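Local coordinates for arginine 3rd transport system periplasmic binding protein (Legionella pneumophila subsp. pneumophila str. Philadelphia 1, PDB 3KZG) that probably binds arginine in the periplasm and hands it to an ABC-type uptake system, at residues 81-86 against 192-197; 53-58 against 67-72. All blocks are in the same frame, centred on the assembly; numbering follows the deposited sequence.

Contact 1. Residues 81-86 against 192-197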
loop_
_atom_site.group_PDB
_atom_site.type_symbol
_atom_site.label_atom_id
_atom_site.label_comp_id
_atom_site.label_asym_id
_atom_site.label_seq_id
_atom_site.Cartn_x
_atom_site.Cartn_y
_atom_site.Cartn_z
ATOM N N PHE A 81 -21.168 25.121 20.007
ATOM C CA PHE A 81 -20.110 24.142 20.212
ATOM C C PHE A 81 -19.054 24.181 19.122
ATOM O O PHE A 81 -19.290 24.675 18.018
ATOM C CB PHE A 81 -20.691 22.729 20.232
ATOM C CG PHE A 81 -21.726 22.509 21.289
ATOM C CD1 PHE A 81 -21.360 22.382 22.625
ATOM C CD2 PHE A 81 -23.070 22.425 20.949
ATOM C CE1 PHE A 81 -22.324 22.170 23.606
ATOM C CE2 PHE A 81 -24.040 22.214 21.923
ATOM C CZ PHE A 81 -23.665 22.087 23.253
ATOM N N ILE A 82 -17.886 23.644 19.447
ATOM C CA ILE A 82 -16.817 23.549 18.476
ATOM C C ILE A 82 -16.623 22.062 18.220
ATOM O O ILE A 82 -16.951 21.219 19.071
ATOM C CB ILE A 82 -15.497 24.195 18.971
ATOM C CG1 ILE A 82 -15.060 23.576 20.301
ATOM C CG2 ILE A 82 -15.688 25.703 19.094
ATOM C CD1 ILE A 82 -13.713 24.075 20.794
ATOM N N PHE A 83 -16.107 21.745 17.038
ATOM C CA PHE A 83 -15.892 20.364 16.638
ATOM C C PHE A 83 -14.434 20.069 16.308
ATOM O O PHE A 83 -13.661 20.967 15.975
ATOM C CB PHE A 83 -16.751 20.057 15.412
ATOM C CG PHE A 83 -18.225 20.060 15.689
ATOM C CD1 PHE A 83 -18.851 18.930 16.204
ATOM C CD2 PHE A 83 -18.993 21.190 15.423
ATOM C CE1 PHE A 83 -20.226 18.923 16.446
ATOM C CE2 PHE A 83 -20.364 21.192 15.663
ATOM C CZ PHE A 83 -20.983 20.055 16.175
ATOM N N SER A 84 -14.063 18.802 16.413
ATOM C CA SER A 84 -12.718 18.388 16.074
ATOM C C SER A 84 -12.792 18.139 14.577
ATOM O O SER A 84 -13.837 18.350 13.954
ATOM C CB SER A 84 -12.378 17.068 16.757
ATOM O OG SER A 84 -13.191 16.038 16.224
ATOM N N LEU A 85 -11.690 17.688 13.995
ATOM C CA LEU A 85 -11.715 17.358 12.581
ATOM C C LEU A 85 -12.699 16.192 12.492
ATOM O O LEU A 85 -12.789 15.376 13.415
ATOM C CB LEU A 85 -10.334 16.890 12.116
ATOM C CG LEU A 85 -9.176 17.876 12.303
ATOM C CD1 LEU A 85 -7.858 17.211 11.906
ATOM C CD2 LEU A 85 -9.436 19.119 11.472
ATOM N N PRO A 86 -13.469 16.109 11.402
ATOM C CA PRO A 86 -14.406 14.986 11.306
ATOM C C PRO A 86 -13.584 13.707 11.176
ATOM O O PRO A 86 -12.504 13.726 10.580
ATOM C CB PRO A 86 -15.204 15.310 10.046
ATOM C CG PRO A 86 -14.195 16.044 9.195
ATOM C CD PRO A 86 -13.495 16.942 10.186
ATOM N N GLY A 192 -19.641 15.810 8.338
ATOM C CA GLY A 192 -18.930 14.708 8.964
ATOM C C GLY A 192 -19.185 14.508 10.445
ATOM O O GLY A 192 -19.610 15.431 11.128
ATOM N N TYR A 193 -18.933 13.294 10.933
ATOM C CA TYR A 193 -19.108 12.983 12.346
ATOM C C TYR A 193 -17.852 13.474 13.038
ATOM O O TYR A 193 -16.738 13.258 12.557
ATOM C CB TYR A 193 -19.284 11.473 12.575
ATOM C CG TYR A 193 -20.520 10.878 11.921
ATOM C CD1 TYR A 193 -21.783 11.414 12.158
ATOM C CD2 TYR A 193 -20.420 9.780 11.058
ATOM C CE1 TYR A 193 -22.920 10.881 11.548
ATOM C CE2 TYR A 193 -21.551 9.236 10.446
ATOM C CZ TYR A 193 -22.798 9.795 10.695
ATOM O OH TYR A 193 -23.919 9.278 10.085
ATOM N N SER A 194 -18.030 14.135 14.175
ATOM C CA SER A 194 -16.893 14.693 14.888
ATOM C C SER A 194 -17.052 14.712 16.404
ATOM O O SER A 194 -18.142 14.495 16.933
ATOM C CB SER A 194 -16.643 16.116 14.378
ATOM O OG SER A 194 -15.897 16.875 15.309
ATOM N N ILE A 195 -15.946 14.964 17.091
ATOM C CA ILE A 195 -15.932 15.046 18.545
ATOM C C ILE A 195 -16.307 16.493 18.882
ATOM O O ILE A 195 -15.681 17.434 18.393
ATOM C CB ILE A 195 -14.535 14.677 19.078
ATOM C CG1 ILE A 195 -14.235 13.215 18.714
ATOM C CG2 ILE A 195 -14.462 14.865 20.588
ATOM C CD1 ILE A 195 -12.862 12.752 19.113
HETATM N N MSE A 196 -17.338 16.658 19.706
HETATM C CA MSE A 196 -17.847 17.974 20.072
HETATM C C MSE A 196 -17.397 18.454 21.448
HETATM O O MSE A 196 -17.185 17.661 22.363
HETATM C CB MSE A 196 -19.370 17.934 20.000
HETATM C CG MSE A 196 -20.073 19.270 19.960
HETATM SE SE MSE A 196 -21.957 18.958 19.658
HETATM C CE MSE A 196 -22.382 18.167 21.400
ATOM N N ALA A 197 -17.238 19.764 21.583
ATOM C CA ALA A 197 -16.808 20.330 22.850
ATOM C C ALA A 197 -17.294 21.762 22.982
ATOM O O ALA A 197 -17.843 22.330 22.033
ATOM C CB ALA A 197 -15.288 20.275 22.951
#
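Met196 packs against Phe81 and Phe83, while Ala197 pairs with Ile82 in a short antiparallel ladder and Ser194 holds the chain beyond it. Such pairing suits the two-lobed periplasmic binding protein fold: residues 81-86 precede the excursion into the other lobe, and residues 192-197 follow the return. Met196 is modelled as selenomethionine, and its long, flexible, apolar chain fits between two rings. A bend at chi3 (70°) carries CE over one face of the Phe81 ring, a CH-pi contact 4.2 Å from the centroid and only 5° off the ring normal. The selenium lies obliquely to both rings, 3.6 Å from Phe83 CE1, and so makes a Met-aromatic contact with each. Phe56 and Leu59 of helix 55-60 add to this apolar cluster.

Ala197 forms the hydrogen-bonded pair with Ile82, through Ile82 N to Ala197 O at 2.9 Å and Ala197 N to Ile82 O at 2.9 Å. Its CB sits 4.2 Å from Ile82 CG1, and the small methyl suits a place where Ile82 and Ile205 of helix 202-217 both pack against it.

Beyond the strands one more backbone bond, Ser84 N to Ile195 O, is joined by serine hydroxyls that bond buried backbone groups. Ser194 OG donates to Ser84 O at 2.9 Å, approaching from 51° above the carbonyl plane. Ser84 OG works in both directions: it accepts from Ile195 N at 3.1 Å and donates to Leu85 O at 2.9 Å.

Contact 2. Residues 53-58 against 67-72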
loop_
_atom_site.group_PDB
_atom_site.type_symbol
_atom_site.label_atom_id
_atom_site.label_comp_id
_atom_site.label_asym_id
_atom_site.label_seq_id
_atom_site.Cartn_x
_atom_site.Cartn_y
_atom_site.Cartn_z
ATOM N N ASP A 53 -30.401 13.242 22.767
ATOM C CA ASP A 53 -30.778 14.645 22.929
ATOM C C ASP A 53 -30.252 15.325 24.201
ATOM O O ASP A 53 -30.103 16.545 24.231
ATOM C CB ASP A 53 -32.298 14.788 22.878
ATOM C CG ASP A 53 -32.732 16.197 22.532
ATOM O OD1 ASP A 53 -33.897 16.551 22.807
ATOM O OD2 ASP A 53 -31.901 16.944 21.970
ATOM N N ASP A 54 -29.974 14.549 25.245
ATOM C CA ASP A 54 -29.474 15.133 26.484
ATOM C C ASP A 54 -27.978 15.440 26.442
ATOM O O ASP A 54 -27.458 16.124 27.326
ATOM C CB ASP A 54 -29.759 14.216 27.682
ATOM C CG ASP A 54 -31.238 14.162 28.050
ATOM O OD1 ASP A 54 -31.971 15.133 27.765
ATOM O OD2 ASP A 54 -31.659 13.147 28.642
ATOM N N LEU A 55 -27.291 14.941 25.419
ATOM C CA LEU A 55 -25.853 15.152 25.286
ATOM C C LEU A 55 -25.471 16.624 25.201
ATOM O O LEU A 55 -24.460 17.046 25.765
ATOM C CB LEU A 55 -25.318 14.410 24.053
ATOM C CG LEU A 55 -25.200 12.887 24.166
ATOM C CD1 LEU A 55 -24.817 12.299 22.815
ATOM C CD2 LEU A 55 -24.158 12.531 25.234
ATOM N N PHE A 56 -26.284 17.398 24.491
ATOM C CA PHE A 56 -26.036 18.820 24.316
ATOM C C PHE A 56 -26.000 19.581 25.649
ATOM O O PHE A 56 -25.032 20.290 25.938
ATOM C CB PHE A 56 -27.086 19.398 23.369
ATOM C CG PHE A 56 -27.138 18.696 22.034
ATOM C CD1 PHE A 56 -26.119 18.868 21.104
ATOM C CD2 PHE A 56 -28.179 17.819 21.729
ATOM C CE1 PHE A 56 -26.129 18.179 19.894
ATOM C CE2 PHE A 56 -28.197 17.124 20.519
ATOM C CZ PHE A 56 -27.169 17.304 19.602
ATOM N N PRO A 57 -27.049 19.445 26.480
ATOM C CA PRO A 57 -27.009 20.167 27.754
ATOM C C PRO A 57 -25.925 19.617 28.684
ATOM O O PRO A 57 -25.294 20.372 29.423
ATOM C CB PRO A 57 -28.422 19.977 28.300
ATOM C CG PRO A 57 -28.811 18.635 27.749
ATOM C CD PRO A 57 -28.330 18.735 26.321
ATOM N N ALA A 58 -25.705 18.306 28.628
ATOM C CA ALA A 58 -24.693 17.656 29.454
ATOM C C ALA A 58 -23.306 18.244 29.191
ATOM O O ALA A 58 -22.515 18.440 30.116
ATOM C CB ALA A 58 -24.678 16.155 29.183
ATOM N N VAL A 67 -17.840 15.013 23.799
ATOM C CA VAL A 67 -18.964 14.204 23.355
ATOM C C VAL A 67 -18.647 13.588 21.996
ATOM O O VAL A 67 -18.126 14.259 21.103
ATOM C CB VAL A 67 -20.260 15.032 23.224
ATOM C CG1 VAL A 67 -21.296 14.253 22.426
ATOM C CG2 VAL A 67 -20.809 15.354 24.605
ATOM N N ILE A 68 -18.942 12.299 21.872
ATOM C CA ILE A 68 -18.750 11.561 20.633
ATOM C C ILE A 68 -19.924 10.594 20.523
ATOM O O ILE A 68 -20.050 9.650 21.300
ATOM C CB ILE A 68 -17.409 10.785 20.613
ATOM C CG1 ILE A 68 -17.243 10.082 19.262
ATOM C CG2 ILE A 68 -17.335 9.794 21.775
ATOM C CD1 ILE A 68 -15.884 9.444 19.056
ATOM N N ALA A 69 -20.801 10.870 19.569
ATOM C CA ALA A 69 -21.979 10.054 19.339
ATOM C C ALA A 69 -22.472 10.391 17.948
ATOM O O ALA A 69 -23.468 11.101 17.790
ATOM C CB ALA A 69 -23.043 10.386 20.370
ATOM N N SER A 70 -21.761 9.885 16.942
ATOM C CA SER A 70 -22.092 10.149 15.547
ATOM C C SER A 70 -22.645 11.568 15.430
ATOM O O SER A 70 -23.693 11.792 14.837
ATOM C CB SER A 70 -23.109 9.115 15.023
ATOM O OG SER A 70 -24.351 9.178 15.702
HETATM N N MSE A 71 -21.923 12.526 16.004
HETATM C CA MSE A 71 -22.345 13.921 15.977
HETATM C C MSE A 71 -21.980 14.635 14.688
HETATM O O MSE A 71 -20.806 14.886 14.420
HETATM C CB MSE A 71 -21.725 14.680 17.144
HETATM C CG MSE A 71 -22.388 16.026 17.372
HETATM SE SE MSE A 71 -24.263 15.763 17.805
HETATM C CE MSE A 71 -23.991 14.928 19.532
ATOM N N ILE A 72 -22.990 14.991 13.906
ATOM C CA ILE A 72 -22.762 15.663 12.637
ATOM C C ILE A 72 -22.478 17.155 12.761
ATOM O O ILE A 72 -23.253 17.905 13.360
ATOM C CB ILE A 72 -23.961 15.484 11.690
ATOM C CG1 ILE A 72 -24.253 13.992 11.499
ATOM C CG2 ILE A 72 -23.660 16.148 10.341
ATOM C CD1 ILE A 72 -25.498 13.710 10.702
#
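Leu55 reaches from helix 55-60 onto Val67, Ala69 and Met71, and Phe56 beside it meets Met71 in a Met-aromatic contact. The helix is the connection of a beta-alpha-beta unit: it joins strands 44-50 and 66-67, both of which pair in parallel with strand 4-13. One methyl of Leu55 does the touching. CD1 lies 3.6 Å from Ala69 CB, 4.0 Å from Val67 CG1 and 4.3 Å from Met71 CE, so a branched aliphatic group fills the angle between helix and chain. Alanine at 69 suits the closest of these approaches, because its lone methyl lets the leucine come down near the backbone.

Met71, modelled as selenomethionine, folds its chain at chi2 (61°) and chi3 (68°), which turns its end back to the helix. Its selenium is 3.7 Å from Phe56 CE1 and lies obliquely to the ring, 4.7 Å from the centroid. A polarisable atom is well suited to such an aromatic neighbour. No hydrogen bond joins the two segments, whose side chains meet through apolar groups throughout.

Farther out, Tyr50 of strand 44-50 packs on Leu55, while Arg77 makes a cation-pi contact with Phe56. The extended backbone of residues 67-69 turns Val67 and Ala69 to the helix, whereas Ile68 points away from it and packs on Met34 and Asp30 of helix 29-40. At Ser70 phi becomes positive (34°), turning the chain, and this bend is tied down by a hydrogen bond from Ser70 N to Asp30 OD2.

Both contacts are buried and belong to the same lobe, and they share a border: segment 67-72 runs between helix 55-60 and segment 192-197. Probable backbone hydrogen bonds from Met196 N to Val67 O and from Ser194 N to Met71 O, each 2.9 Å, join segments 67-72 and 192-197 edge to edge. Helix 55-60 serves both, since it also packs on Phe81 and Met196 of contact 1. Contact 1 joins segments 106 residues apart in sequence and adds backbone and serine hydrogen bonds to apolar packing; its edge at Leu85 and Pro86 also meets a second subunit. Contact 2 is local in sequence and nearer the chain's centre; between its two segments there is only apolar and Met-aromatic packing.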